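Local coordinates for protein group 3 allergen SMIPP-S YvT004A06 (Sarcoptes scabiei type hominis, PDB 3H7T) that adopts the trypsin fold but, as an inactivated paralogue of a serine protease, probably lacks the endopeptidase activity of its family, at residues V16-D21 / D50-Y55; S57-T61 / Y135-L139; I37-Q41 / L196-Y202; G124-F130 / Y180-D185. All blocks are in the same frame, centred on the assembly; numbering follows the deposited sequence. Where two conformers were deposited one is given.

Contact 1: residues V16-D21 / D50-Y55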
loop_
_atom_site.group_PDB
_atom_site.type_symbol
_atom_site.label_atom_id
_atom_site.label_comp_id
_atom_site.label_asym_id
_atom_site.label_seq_id
_atom_site.Cartn_x
_atom_site.Cartn_y
_atom_site.Cartn_z
ATOM N N VAL A 16 -8.455 3.157 0.574
ATOM C CA VAL A 16 -9.491 2.152 0.776
ATOM C C VAL A 16 -9.006 0.988 1.633
ATOM O O VAL A 16 -7.796 0.774 1.812
ATOM C CB VAL A 16 -10.070 1.607 -0.565
ATOM C CG1 VAL A 16 -10.656 2.739 -1.406
ATOM C CG2 VAL A 16 -9.030 0.827 -1.350
ATOM N N GLY A 17 -9.971 0.241 2.169
ATOM C CA GLY A 17 -9.698 -0.988 2.880
ATOM C C GLY A 17 -9.889 -2.178 1.967
ATOM O O GLY A 17 -10.796 -2.197 1.128
ATOM N N VAL A 18 -9.013 -3.165 2.103
ATOM C CA VAL A 18 -9.131 -4.386 1.312
ATOM C C VAL A 18 -9.396 -5.548 2.256
ATOM O O VAL A 18 -8.492 -6.053 2.924
ATOM C CB VAL A 18 -7.900 -4.646 0.419
ATOM C CG1 VAL A 18 -8.078 -5.937 -0.396
ATOM C CG2 VAL A 18 -7.651 -3.448 -0.509
ATOM N N LEU A 19 -10.664 -5.939 2.320
ATOM C CA LEU A 19 -11.097 -7.014 3.200
ATOM C C LEU A 19 -11.010 -8.333 2.450
ATOM O O LEU A 19 -11.592 -8.497 1.372
ATOM C CB LEU A 19 -12.521 -6.744 3.713
ATOM C CG LEU A 19 -12.635 -5.668 4.806
ATOM C CD1 LEU A 19 -12.550 -4.249 4.252
ATOM C CD2 LEU A 19 -13.911 -5.844 5.631
ATOM N N VAL A 20 -10.255 -9.260 3.016
ATOM C CA VAL A 20 -10.003 -10.536 2.373
ATOM C C VAL A 20 -10.504 -11.629 3.293
ATOM O O VAL A 20 -10.102 -11.705 4.454
ATOM C CB VAL A 20 -8.500 -10.732 2.064
ATOM C CG1 VAL A 20 -8.281 -12.005 1.282
ATOM C CG2 VAL A 20 -7.948 -9.533 1.280
ATOM N N ASP A 21 -11.381 -12.475 2.757
ATOM C CA ASP A 21 -12.051 -13.501 3.537
ATOM C C ASP A 21 -11.058 -14.419 4.248
ATOM O O ASP A 21 -10.215 -15.052 3.607
ATOM C CB ASP A 21 -13.002 -14.301 2.643
ATOM C CG ASP A 21 -14.134 -14.933 3.419
ATOM O OD1 ASP A 21 -13.922 -15.271 4.598
ATOM O OD2 ASP A 21 -15.236 -15.100 2.849
ATOM N N ASP A 50 -13.959 -13.451 -2.611
ATOM C CA ASP A 50 -13.521 -13.402 -1.221
ATOM C C ASP A 50 -12.916 -12.046 -0.842
ATOM O O ASP A 50 -12.417 -11.873 0.269
ATOM C CB ASP A 50 -12.519 -14.529 -0.946
ATOM C CG ASP A 50 -13.185 -15.892 -0.813
ATOM O OD1 ASP A 50 -14.431 -15.973 -0.861
ATOM O OD2 ASP A 50 -12.455 -16.891 -0.651
ATOM N N ILE A 51 -12.972 -11.085 -1.763
ATOM C CA ILE A 51 -12.351 -9.777 -1.547
ATOM C C ILE A 51 -13.371 -8.639 -1.623
ATOM O O ILE A 51 -14.185 -8.579 -2.546
ATOM C CB ILE A 51 -11.180 -9.537 -2.538
ATOM C CG1 ILE A 51 -10.076 -10.584 -2.326
ATOM C CG2 ILE A 51 -10.610 -8.116 -2.391
ATOM C CD1 ILE A 51 -9.073 -10.675 -3.477
ATOM N N SER A 52 -13.313 -7.749 -0.635
ATOM C CA SER A 52 -14.168 -6.569 -0.572
ATOM C C SER A 52 -13.319 -5.298 -0.525
ATOM O O SER A 52 -12.247 -5.278 0.081
ATOM C CB SER A 52 -15.076 -6.638 0.662
ATOM O OG SER A 52 -16.037 -5.593 0.644
ATOM N N ILE A 53 -13.807 -4.248 -1.176
ATOM C CA ILE A 53 -13.172 -2.937 -1.142
ATOM C C ILE A 53 -14.066 -1.993 -0.341
ATOM O O ILE A 53 -15.223 -1.763 -0.714
ATOM C CB ILE A 53 -12.919 -2.374 -2.571
ATOM C CG1 ILE A 53 -11.888 -3.228 -3.314
ATOM C CG2 ILE A 53 -12.440 -0.927 -2.522
ATOM C CD1 ILE A 53 -12.513 -4.345 -4.151
ATOM N N HIS A 54 -13.521 -1.452 0.747
ATOM C CA HIS A 54 -14.261 -0.563 1.646
ATOM C C HIS A 54 -13.754 0.860 1.457
ATOM O O HIS A 54 -12.578 1.138 1.697
ATOM C CB HIS A 54 -14.107 -1.032 3.107
ATOM C CG HIS A 54 -14.782 -0.145 4.111
ATOM N ND1 HIS A 54 -16.151 -0.070 4.239
ATOM C CD2 HIS A 54 -14.273 0.684 5.053
ATOM C CE1 HIS A 54 -16.457 0.777 5.205
ATOM N NE2 HIS A 54 -15.333 1.252 5.712
ATOM N N TYR A 55 -14.644 1.749 1.011
ATOM C CA TYR A 55 -14.275 3.121 0.661
ATOM C C TYR A 55 -15.186 4.196 1.270
ATOM O O TYR A 55 -16.314 3.908 1.683
ATOM C CB TYR A 55 -14.189 3.286 -0.866
ATOM C CG TYR A 55 -15.493 3.241 -1.652
ATOM C CD1 TYR A 55 -16.240 4.401 -1.867
ATOM C CD2 TYR A 55 -15.947 2.053 -2.225
ATOM C CE1 TYR A 55 -17.414 4.378 -2.610
ATOM C CE2 TYR A 55 -17.123 2.013 -2.967
ATOM C CZ TYR A 55 -17.850 3.183 -3.163
ATOM O OH TYR A 55 -19.013 3.160 -3.905
#

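Contact 2: residues S57-T61 / Y135-L139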
loop_
_atom_site.group_PDB
_atom_site.type_symbol
_atom_site.label_atom_id
_atom_site.label_comp_id
_atom_site.label_asym_id
_atom_site.label_seq_id
_atom_site.Cartn_x
_atom_site.Cartn_y
_atom_site.Cartn_z
ATOM N N SER A 57 -14.807 5.979 4.073
ATOM C CA SER A 57 -14.924 6.004 5.529
ATOM C C SER A 57 -13.563 6.105 6.216
ATOM O O SER A 57 -12.581 5.537 5.738
ATOM C CB SER A 57 -15.666 4.754 6.017
ATOM O OG SER A 57 -15.808 4.761 7.426
ATOM N N SER A 58 -13.517 6.841 7.326
ATOM C CA SER A 58 -12.347 6.873 8.221
ATOM C C SER A 58 -12.193 5.566 9.009
ATOM O O SER A 58 -11.126 5.283 9.568
ATOM C CB SER A 58 -12.462 8.038 9.212
ATOM O OG SER A 58 -12.560 9.285 8.552
ATOM N N TYR A 59 -13.269 4.784 9.064
ATOM C CA TYR A 59 -13.295 3.549 9.826
ATOM C C TYR A 59 -12.882 2.355 8.975
ATOM O O TYR A 59 -13.144 2.320 7.774
ATOM C CB TYR A 59 -14.679 3.335 10.464
ATOM C CG TYR A 59 -15.062 4.471 11.378
ATOM C CD1 TYR A 59 -14.491 4.594 12.645
ATOM C CD2 TYR A 59 -15.981 5.446 10.968
ATOM C CE1 TYR A 59 -14.828 5.655 13.486
ATOM C CE2 TYR A 59 -16.322 6.503 11.803
ATOM C CZ TYR A 59 -15.747 6.600 13.058
ATOM O OH TYR A 59 -16.087 7.648 13.890
ATOM N N ARG A 60 -12.250 1.379 9.621
ATOM C CA ARG A 60 -11.642 0.244 8.927
ATOM C C ARG A 60 -12.643 -0.655 8.209
ATOM O O ARG A 60 -12.367 -1.129 7.099
ATOM C CB ARG A 60 -10.799 -0.596 9.897
ATOM C CG ARG A 60 -9.954 -1.650 9.190
ATOM C CD ARG A 60 -9.084 -2.443 10.147
ATOM N NE ARG A 60 -9.819 -3.335 11.054
ATOM C CZ ARG A 60 -10.264 -4.551 10.739
ATOM N NH1 ARG A 60 -10.094 -5.034 9.518
ATOM N NH2 ARG A 60 -10.897 -5.286 11.656
ATOM N N THR A 61 -13.788 -0.903 8.852
ATOM C CA THR A 61 -14.736 -1.908 8.361
ATOM C C THR A 61 -16.176 -1.402 8.263
ATOM O O THR A 61 -17.036 -2.113 7.758
ATOM C CB THR A 61 -14.739 -3.196 9.247
ATOM O OG1 THR A 61 -15.152 -2.874 10.583
ATOM C CG2 THR A 61 -13.372 -3.855 9.288
ATOM N N TYR A 135 -5.549 -4.469 14.387
ATOM C CA TYR A 135 -5.660 -3.323 13.479
ATOM C C TYR A 135 -6.213 -2.096 14.200
ATOM O O TYR A 135 -6.809 -2.210 15.276
ATOM C CB TYR A 135 -6.547 -3.641 12.273
ATOM C CG TYR A 135 -6.239 -4.944 11.583
ATOM C CD1 TYR A 135 -4.986 -5.176 10.997
ATOM C CD2 TYR A 135 -7.202 -5.944 11.503
ATOM C CE1 TYR A 135 -4.708 -6.390 10.371
ATOM C CE2 TYR A 135 -6.940 -7.152 10.881
ATOM C CZ TYR A 135 -5.692 -7.368 10.317
ATOM O OH TYR A 135 -5.442 -8.563 9.693
ATOM N N SER A 136 -5.997 -0.926 13.609
ATOM C CA SER A 136 -6.582 0.310 14.121
ATOM C C SER A 136 -8.002 0.447 13.566
ATOM O O SER A 136 -8.212 0.258 12.377
ATOM C CB SER A 136 -5.734 1.510 13.683
ATOM O OG SER A 136 -6.298 2.730 14.127
ATOM N N GLY A 137 -8.971 0.782 14.421
ATOM C CA GLY A 137 -10.335 1.068 13.957
ATOM C C GLY A 137 -10.419 2.356 13.141
ATOM O O GLY A 137 -11.262 2.492 12.248
ATOM N N ASP A 138 -9.521 3.290 13.448
ATOM C CA ASP A 138 -9.496 4.618 12.851
ATOM C C ASP A 138 -8.364 4.703 11.833
ATOM O O ASP A 138 -7.290 4.117 12.038
ATOM C CB ASP A 138 -9.231 5.671 13.932
ATOM C CG ASP A 138 -10.305 5.715 15.007
ATOM O OD1 ASP A 138 -11.504 5.601 14.690
ATOM O OD2 ASP A 138 -9.943 5.911 16.186
ATOM N N LEU A 139 -8.605 5.432 10.749
ATOM C CA LEU A 139 -7.563 5.717 9.764
ATOM C C LEU A 139 -6.466 6.567 10.414
ATOM O O LEU A 139 -6.757 7.573 11.077
ATOM C CB LEU A 139 -8.156 6.424 8.533
ATOM C CG LEU A 139 -7.164 6.861 7.441
ATOM C CD1 LEU A 139 -6.635 5.639 6.701
ATOM C CD2 LEU A 139 -7.821 7.842 6.467
#

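Contact 3: residues I37-Q41 / L196-Y202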
loop_
_atom_site.group_PDB
_atom_site.type_symbol
_atom_site.label_atom_id
_atom_site.label_comp_id
_atom_site.label_asym_id
_atom_site.label_seq_id
_atom_site.Cartn_x
_atom_site.Cartn_y
_atom_site.Cartn_z
ATOM N N ILE A 37 -5.420 -0.332 -6.335
ATOM C CA ILE A 37 -4.107 -0.964 -6.200
ATOM C C ILE A 37 -3.773 -1.242 -4.726
ATOM O O ILE A 37 -3.972 -0.389 -3.863
ATOM C CB ILE A 37 -2.980 -0.152 -6.893
ATOM C CG1 ILE A 37 -1.642 -0.907 -6.828
ATOM C CG2 ILE A 37 -2.872 1.274 -6.320
ATOM C CD1 ILE A 37 -0.584 -0.381 -7.790
ATOM N N THR A 38 -3.268 -2.443 -4.470
ATOM C CA THR A 38 -2.867 -2.880 -3.133
ATOM C C THR A 38 -1.569 -3.693 -3.258
ATOM O O THR A 38 -0.967 -3.729 -4.338
ATOM C CB THR A 38 -4.030 -3.670 -2.432
ATOM O OG1 THR A 38 -3.707 -3.912 -1.062
ATOM C CG2 THR A 38 -4.321 -5.008 -3.133
ATOM N N ALA A 39 -1.116 -4.311 -2.167
ATOM C CA ALA A 39 0.059 -5.182 -2.220
ATOM C C ALA A 39 -0.340 -6.572 -2.691
ATOM O O ALA A 39 -1.424 -7.046 -2.368
ATOM C CB ALA A 39 0.727 -5.273 -0.852
ATOM N N ALA A 40 0.546 -7.229 -3.438
ATOM C CA ALA A 40 0.301 -8.605 -3.880
ATOM C C ALA A 40 0.146 -9.590 -2.719
ATOM O O ALA A 40 -0.721 -10.458 -2.767
ATOM C CB ALA A 40 1.385 -9.062 -4.818
ATOM N N GLN A 41 0.986 -9.443 -1.687
ATOM C CA GLN A 41 0.944 -10.289 -0.483
ATOM C C GLN A 41 -0.441 -10.376 0.162
ATOM O O GLN A 41 -0.696 -11.265 0.973
ATOM C CB GLN A 41 1.963 -9.806 0.563
ATOM C CG GLN A 41 1.561 -8.499 1.276
ATOM C CD GLN A 41 2.647 -7.975 2.196
ATOM O OE1 GLN A 41 3.375 -7.051 1.834
ATOM N NE2 GLN A 41 2.779 -8.577 3.388
ATOM N N LEU A 196 0.541 8.884 -6.405
ATOM C CA LEU A 196 0.842 7.661 -5.665
ATOM C C LEU A 196 2.261 7.144 -5.961
ATOM O O LEU A 196 2.479 6.452 -6.957
ATOM C CB LEU A 196 -0.190 6.583 -5.998
ATOM C CG LEU A 196 -0.097 5.297 -5.173
ATOM C CD1 LEU A 196 -0.619 5.555 -3.757
ATOM C CD2 LEU A 196 -0.888 4.201 -5.843
ATOM N N VAL A 197 3.219 7.461 -5.096
ATOM C CA VAL A 197 4.620 7.079 -5.373
ATOM C C VAL A 197 5.015 5.721 -4.797
ATOM O O VAL A 197 6.004 5.114 -5.235
ATOM C CB VAL A 197 5.634 8.171 -4.941
ATOM C CG1 VAL A 197 5.310 9.497 -5.621
ATOM C CG2 VAL A 197 5.663 8.349 -3.430
ATOM N N GLY A 198 4.251 5.256 -3.811
ATOM C CA GLY A 198 4.527 3.991 -3.172
ATOM C C GLY A 198 3.298 3.221 -2.735
ATOM O O GLY A 198 2.206 3.784 -2.567
ATOM N N VAL A 199 3.481 1.918 -2.586
ATOM C CA VAL A 199 2.468 1.043 -2.000
ATOM C C VAL A 199 3.145 0.224 -0.916
ATOM O O VAL A 199 4.066 -0.546 -1.203
ATOM C CB VAL A 199 1.815 0.104 -3.058
ATOM C CG1 VAL A 199 0.824 -0.851 -2.390
ATOM C CG2 VAL A 199 1.107 0.917 -4.161
ATOM N N ALA A 200 2.676 0.364 0.329
ATOM C CA ALA A 200 3.346 -0.281 1.461
ATOM C C ALA A 200 3.452 -1.798 1.351
ATOM O O ALA A 200 2.513 -2.479 0.928
ATOM C CB ALA A 200 2.675 0.109 2.793
ATOM N N SER A 201 4.624 -2.305 1.720
ATOM C CA SER A 201 4.833 -3.713 1.971
ATOM C C SER A 201 4.869 -3.935 3.467
ATOM O O SER A 201 5.184 -3.022 4.243
ATOM C CB SER A 201 6.185 -4.173 1.429
ATOM O OG SER A 201 6.066 -4.547 0.075
ATOM N N TYR A 202 4.588 -5.167 3.858
ATOM C CA TYR A 202 4.799 -5.593 5.235
ATOM C C TYR A 202 5.631 -6.864 5.259
ATOM O O TYR A 202 5.213 -7.888 4.746
ATOM C CB TYR A 202 3.464 -5.814 5.947
ATOM C CG TYR A 202 3.639 -6.244 7.377
ATOM C CD1 TYR A 202 3.930 -5.309 8.376
ATOM C CD2 TYR A 202 3.529 -7.586 7.736
ATOM C CE1 TYR A 202 4.113 -5.710 9.705
ATOM C CE2 TYR A 202 3.691 -7.994 9.059
ATOM C CZ TYR A 202 3.982 -7.056 10.032
ATOM O OH TYR A 202 4.143 -7.471 11.333
#

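Contact 4: residues G124-F130 / Y180-D185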
loop_
_atom_site.group_PDB
_atom_site.type_symbol
_atom_site.label_atom_id
_atom_site.label_comp_id
_atom_site.label_asym_id
_atom_site.label_seq_id
_atom_site.Cartn_x
_atom_site.Cartn_y
_atom_site.Cartn_z
ATOM N N GLY A 124 -3.343 4.446 6.641
ATOM C CA GLY A 124 -3.939 3.122 6.697
ATOM C C GLY A 124 -4.487 2.771 8.065
ATOM O O GLY A 124 -4.532 3.617 8.963
ATOM N N TRP A 125 -4.901 1.518 8.205
ATOM C CA TRP A 125 -5.564 1.025 9.419
ATOM C C TRP A 125 -4.785 -0.097 10.103
ATOM O O TRP A 125 -5.365 -0.874 10.854
ATOM C CB TRP A 125 -6.959 0.498 9.079
ATOM C CG TRP A 125 -7.931 1.527 8.578
ATOM C CD1 TRP A 125 -8.830 2.235 9.322
ATOM C CD2 TRP A 125 -8.132 1.919 7.220
ATOM N NE1 TRP A 125 -9.575 3.060 8.514
ATOM C CE2 TRP A 125 -9.167 2.890 7.215
ATOM C CE3 TRP A 125 -7.534 1.556 6.003
ATOM C CZ2 TRP A 125 -9.611 3.508 6.041
ATOM C CZ3 TRP A 125 -7.988 2.167 4.828
ATOM C CH2 TRP A 125 -9.015 3.131 4.859
ATOM N N GLY A 126 -3.478 -0.178 9.857
ATOM C CA GLY A 126 -2.646 -1.213 10.486
ATOM C C GLY A 126 -2.379 -0.947 11.959
ATOM O O GLY A 126 -2.764 0.105 12.489
ATOM N N SER A 127 -1.679 -1.887 12.602
ATOM C CA SER A 127 -1.360 -1.788 14.025
ATOM C C SER A 127 -0.588 -0.509 14.341
ATOM O O SER A 127 0.154 0.010 13.487
ATOM C CB SER A 127 -0.581 -3.027 14.482
ATOM O OG SER A 127 -0.399 -3.029 15.884
ATOM N N THR A 128 -0.783 0.005 15.559
ATOM C CA THR A 128 -0.160 1.251 15.997
ATOM C C THR A 128 0.895 1.073 17.102
ATOM O O THR A 128 1.328 2.046 17.718
ATOM C CB THR A 128 -1.217 2.286 16.453
ATOM O OG1 THR A 128 -1.966 1.740 17.547
ATOM C CG2 THR A 128 -2.175 2.646 15.294
ATOM N N ASN A 129 1.282 -0.171 17.367
ATOM C CA ASN A 129 2.495 -0.450 18.145
ATOM C C ASN A 129 3.054 -1.830 17.780
ATOM O O ASN A 129 2.314 -2.685 17.284
ATOM C CB ASN A 129 2.249 -0.276 19.649
ATOM C CG ASN A 129 1.379 -1.372 20.236
ATOM O OD1 ASN A 129 1.771 -2.537 20.271
ATOM N ND2 ASN A 129 0.195 -0.999 20.712
ATOM N N PHE A 130 4.346 -2.056 18.007
ATOM C CA PHE A 130 4.979 -3.273 17.481
ATOM C C PHE A 130 4.679 -4.532 18.295
ATOM O O PHE A 130 4.981 -5.638 17.854
ATOM C CB PHE A 130 6.490 -3.087 17.250
ATOM C CG PHE A 130 6.921 -3.314 15.811
ATOM C CD1 PHE A 130 7.151 -4.600 15.326
ATOM C CD2 PHE A 130 7.092 -2.238 14.947
ATOM C CE1 PHE A 130 7.540 -4.810 13.996
ATOM C CE2 PHE A 130 7.482 -2.435 13.610
ATOM C CZ PHE A 130 7.710 -3.723 13.139
ATOM N N TYR A 180 6.677 3.580 11.452
ATOM C CA TYR A 180 6.754 2.259 10.811
ATOM C C TYR A 180 5.415 1.789 10.254
ATOM O O TYR A 180 4.350 2.133 10.777
ATOM C CB TYR A 180 7.253 1.198 11.805
ATOM C CG TYR A 180 8.545 1.530 12.527
ATOM C CD1 TYR A 180 9.775 1.129 12.008
ATOM C CD2 TYR A 180 8.534 2.214 13.752
ATOM C CE1 TYR A 180 10.962 1.415 12.670
ATOM C CE2 TYR A 180 9.717 2.514 14.421
ATOM C CZ TYR A 180 10.931 2.112 13.867
ATOM O OH TYR A 180 12.116 2.393 14.517
ATOM N N ILE A 181 5.486 0.983 9.197
ATOM C CA ILE A 181 4.334 0.240 8.698
ATOM C C ILE A 181 3.999 -0.849 9.729
ATOM O O ILE A 181 4.883 -1.589 10.158
ATOM C CB ILE A 181 4.652 -0.345 7.294
ATOM C CG1 ILE A 181 4.698 0.785 6.254
ATOM C CG2 ILE A 181 3.680 -1.487 6.878
ATOM C CD1 ILE A 181 3.338 1.525 6.046
ATOM N N GLY A 182 2.735 -0.908 10.148
ATOM C CA GLY A 182 2.272 -1.929 11.087
ATOM C C GLY A 182 1.595 -3.092 10.386
ATOM O O GLY A 182 1.370 -3.050 9.178
ATOM N N TYR A 183 1.280 -4.140 11.147
ATOM C CA TYR A 183 0.541 -5.295 10.623
ATOM C C TYR A 183 -0.831 -4.806 10.195
ATOM O O TYR A 183 -1.498 -4.118 10.955
ATOM C CB TYR A 183 0.416 -6.397 11.686
ATOM C CG TYR A 183 -0.292 -7.655 11.219
ATOM C CD1 TYR A 183 0.396 -8.645 10.519
ATOM C CD2 TYR A 183 -1.649 -7.863 11.496
ATOM C CE1 TYR A 183 -0.245 -9.808 10.095
ATOM C CE2 TYR A 183 -2.305 -9.034 11.076
ATOM C CZ TYR A 183 -1.590 -9.997 10.376
ATOM O OH TYR A 183 -2.207 -11.144 9.948
ATOM N N GLY A 184 -1.244 -5.161 8.979
ATOM C CA GLY A 184 -2.446 -4.585 8.380
ATOM C C GLY A 184 -2.224 -3.386 7.458
ATOM O O GLY A 184 -3.152 -2.939 6.776
ATOM N N ASP A 185 -1.004 -2.860 7.440
ATOM C CA ASP A 185 -0.670 -1.689 6.617
ATOM C C ASP A 185 -0.093 -2.021 5.244
ATOM O O ASP A 185 0.245 -1.105 4.488
ATOM C CB ASP A 185 0.317 -0.762 7.341
ATOM C CG ASP A 185 -0.343 0.117 8.390
ATOM O OD1 ASP A 185 -1.467 0.624 8.162
ATOM O OD2 ASP A 185 0.291 0.323 9.450
HETATM O O HOH W 1 -4.385 -0.192 6.192
#

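Contact 1: residues V16-D21 / D50-Y55
Gly17 and His54 face each other as an antiparallel hydrogen-bonded pair near one end of the pairing of strands 16-20 and 51-55, whose directions are 157° apart. The two axes approach to 4.6 Å. Gly17 N gives a nearly straight bond to His54 O (2.8 Å), and His54 N returns one to Gly17 O (2.9 Å). Leu19 and Ser52 repeat the pattern: Ser52 N bonds to Leu19 O at 2.7 Å, while the return bond from Leu19 N to Ser52 O is more bent, 151° at the hydrogen. Beyond the strands, Asp21 N also donates to Asp50 O. Val18 with Ile53 and Val20 with Ile51 form the non-hydrogen-bonded pairs, and all four point to the same face.

On that face Val18 CG1 lies beside Ile51 CG2 at 3.9 Å, a diagonal contact with both side chains pointing the same way. Val36 and Ile89 of other strands meet this layer. On the other face, Leu19 CD1 reaches over to His54 CB at 3.8 Å. At the far end Val16 CG1 packs on Tyr55 CB at 3.6 Å. Tyr55 CG lies between the backbone N and the carbonyl carbon (chi1 70°), and the ring leads away from 16-21. Its OH bonds to Lys96 N.

The pairing joins the first and last strands of the closed six-stranded barrel, the N-terminal barrel of the trypsin fold. Backbone bonds and apolar packing hold most of the seam. Its Asp end differs: Asp21 OD2 and Asp50 OD1 come to 3.9 Å, and their charges probably repel somewhat.

Contact 2: residues S57-T61 / Y135-L139
Arg60 runs along 135-137, from the Gly137 carbonyl to the Tyr135 ring. Its CB sits 3.7 Å from Ser136 O and a little farther from Gly137 O. CG keeps only a distant touch with Ser136 O. Arg60 CD turns to Tyr135 CB at 3.5 Å. Here the chain bends (chi3 69°), after running straight through CB and CG, and this brings the guanidinium beside the tyrosine. NE again touches Tyr135 CB. Arg60 CZ meets Tyr135 CD2 at 3.4 Å. NH1 lies near the same carbon. The planes stand 47° apart, so the pair is not a parallel stack. CD2 lies over the centre of one guanidinium face. Thr61 CG2 covers the opposite face, which leaves the flat group between a ring carbon and a methyl. The same guanidinium makes a cation-pi contact with Phe25, whose backbone N bonds to Tyr135 OH.

Backbone bonds fix the two loops on each other. Arg60 N donates to Gly137 O at 3.0 Å. Leu139 N donates to Ser58 O at 2.8 Å. Tyr59 and Asp138 lie between these bonds as a single bridge. Ser136 OG donates to Asp138 O at 2.7 Å, which ties this loop to itself. Ser57 OG accepts from Tyr59 N in an ST turn.

The contact lies at the surface. It joins the loop between strands 51-55 and 65-74 of the N-terminal barrel to the loop between strands 119-124 and 140-147 of the other sheet. Trp125 packs against Arg60 and Leu139, and its NE1 bonds to Ser58 O.

Contact 3: residues I37-Q41 / L196-Y202
Gln41 meets Tyr202 through both ends of its amide. OE1 of Gln41 accepts from Tyr202 N at 3.0 Å, in an almost straight bond (176°) that arrives tilted from the carbonyl plane. Gln41 NE2 donates to Tyr202 O at 2.9 Å, on a lone pair and close to the plane of the Gln41 amide. Two bonds to one residue's backbone fix the rotation of the amide. The side chain starts with CG between its own N and carbonyl carbon (chi1 73°) and then runs extended, which carries the amide across to 196-202. Nearby, Ala39 CB touches Ala200 O at 3.8 Å, and Val199 CG1 lies at 3.8 Å from the carbonyl carbon of Thr38. Deeper still, Ile37 CG2 meets Leu196 CD2 at 3.6 Å, the two side chains crossing at a slant. Ile37 CD1 also approaches Val199 CG2, at 4.2 Å.

The two segments come from the two halves of the trypsin fold: 37-41 from the barrel of strand 35-38, and 196-202 from the sheet of strand 195-200. Active relatives have a histidine of the catalytic triad in the Thr-Ala-Ala-His-Cys sequence. Here that place holds Gln41, consistent with an inactivated paralogue.

Asn85 forms the next shell. Its ND2 bonds to Gln41 OE1, so this oxygen has two donors, and it also makes a weak bond to Ser201 OG. On the barrel side, Thr38 heads away from 196-202, and its OG1 bonds to Gly27 O. On the other, Val197 and Gly198 form a classic beta bulge opposite Ala190, just before Val199 turns its side chain to Thr38.

Contact 4: residues G124-F130 / Y180-D185
Phe130 turns the edge of its ring to the face of Tyr180 in an edge-to-face pair, with centroids 6.0 Å apart and planes at 89°. The pair sits where 124-130 packs on 180-185, the loop of the trypsin fold that in active members leads up to the catalytic serine. Phe130 CE2 also touches Tyr180 CB. Tyr180 OH bonds to Glu178, a zinc ligand, so the ring lies close to the metal site.

Beyond this pair, 180-185 contains a type II turn from Gly182 to Asp185. The turn is closed by Asp185 N to Gly182 O at 2.9 Å. Tyr183 O, within it, accepts from Ser127 N at 2.8 Å.

Asp185 does most of the polar work. With its CG beside the backbone N (chi1 -79°), the carboxylate folds back over the turn. Asp185 OD2 takes Gly182 N at 2.8 Å on its anti lone pair, and it also accepts from Ile1 N, the N terminus. This pairing of the N terminus with an aspartate is the mark of the mature trypsin fold. Asp185 OD1 takes Gly126 N at 2.7 Å from above the carboxylate plane. The fit over Gly126 is tight: Gly126 CA lies 3.4 Å from Asp185 CG. Ser127 and Ile1 also share backbone bonding.

A single water links the two loops on the Trp125 side, accepting from Trp125 N at 2.7 Å and donating to Gly184 O at 3.1 Å.

From the N terminus, contact 1 is the first loop closed, 16-21 meeting 50-55 to seal the N-terminal barrel. Contact 3 opens within it at 37-41 and closes last, at 196-202, so the two cross. Contact 2 opens just after contact 1 has closed and ends at 135-139. Contact 4 opens at 124-130, before that end, so contacts 2 and 4 cross. Both are nested inside contact 3. Contacts 2 and 3 tie the barrel to the second sheet, one at the surface and one near the centre, while contact 4 joins two loops of that sheet. Trp125 touches both contact 1 and contact 2, and Tyr202 packs on the Gly182 turn of contact 4.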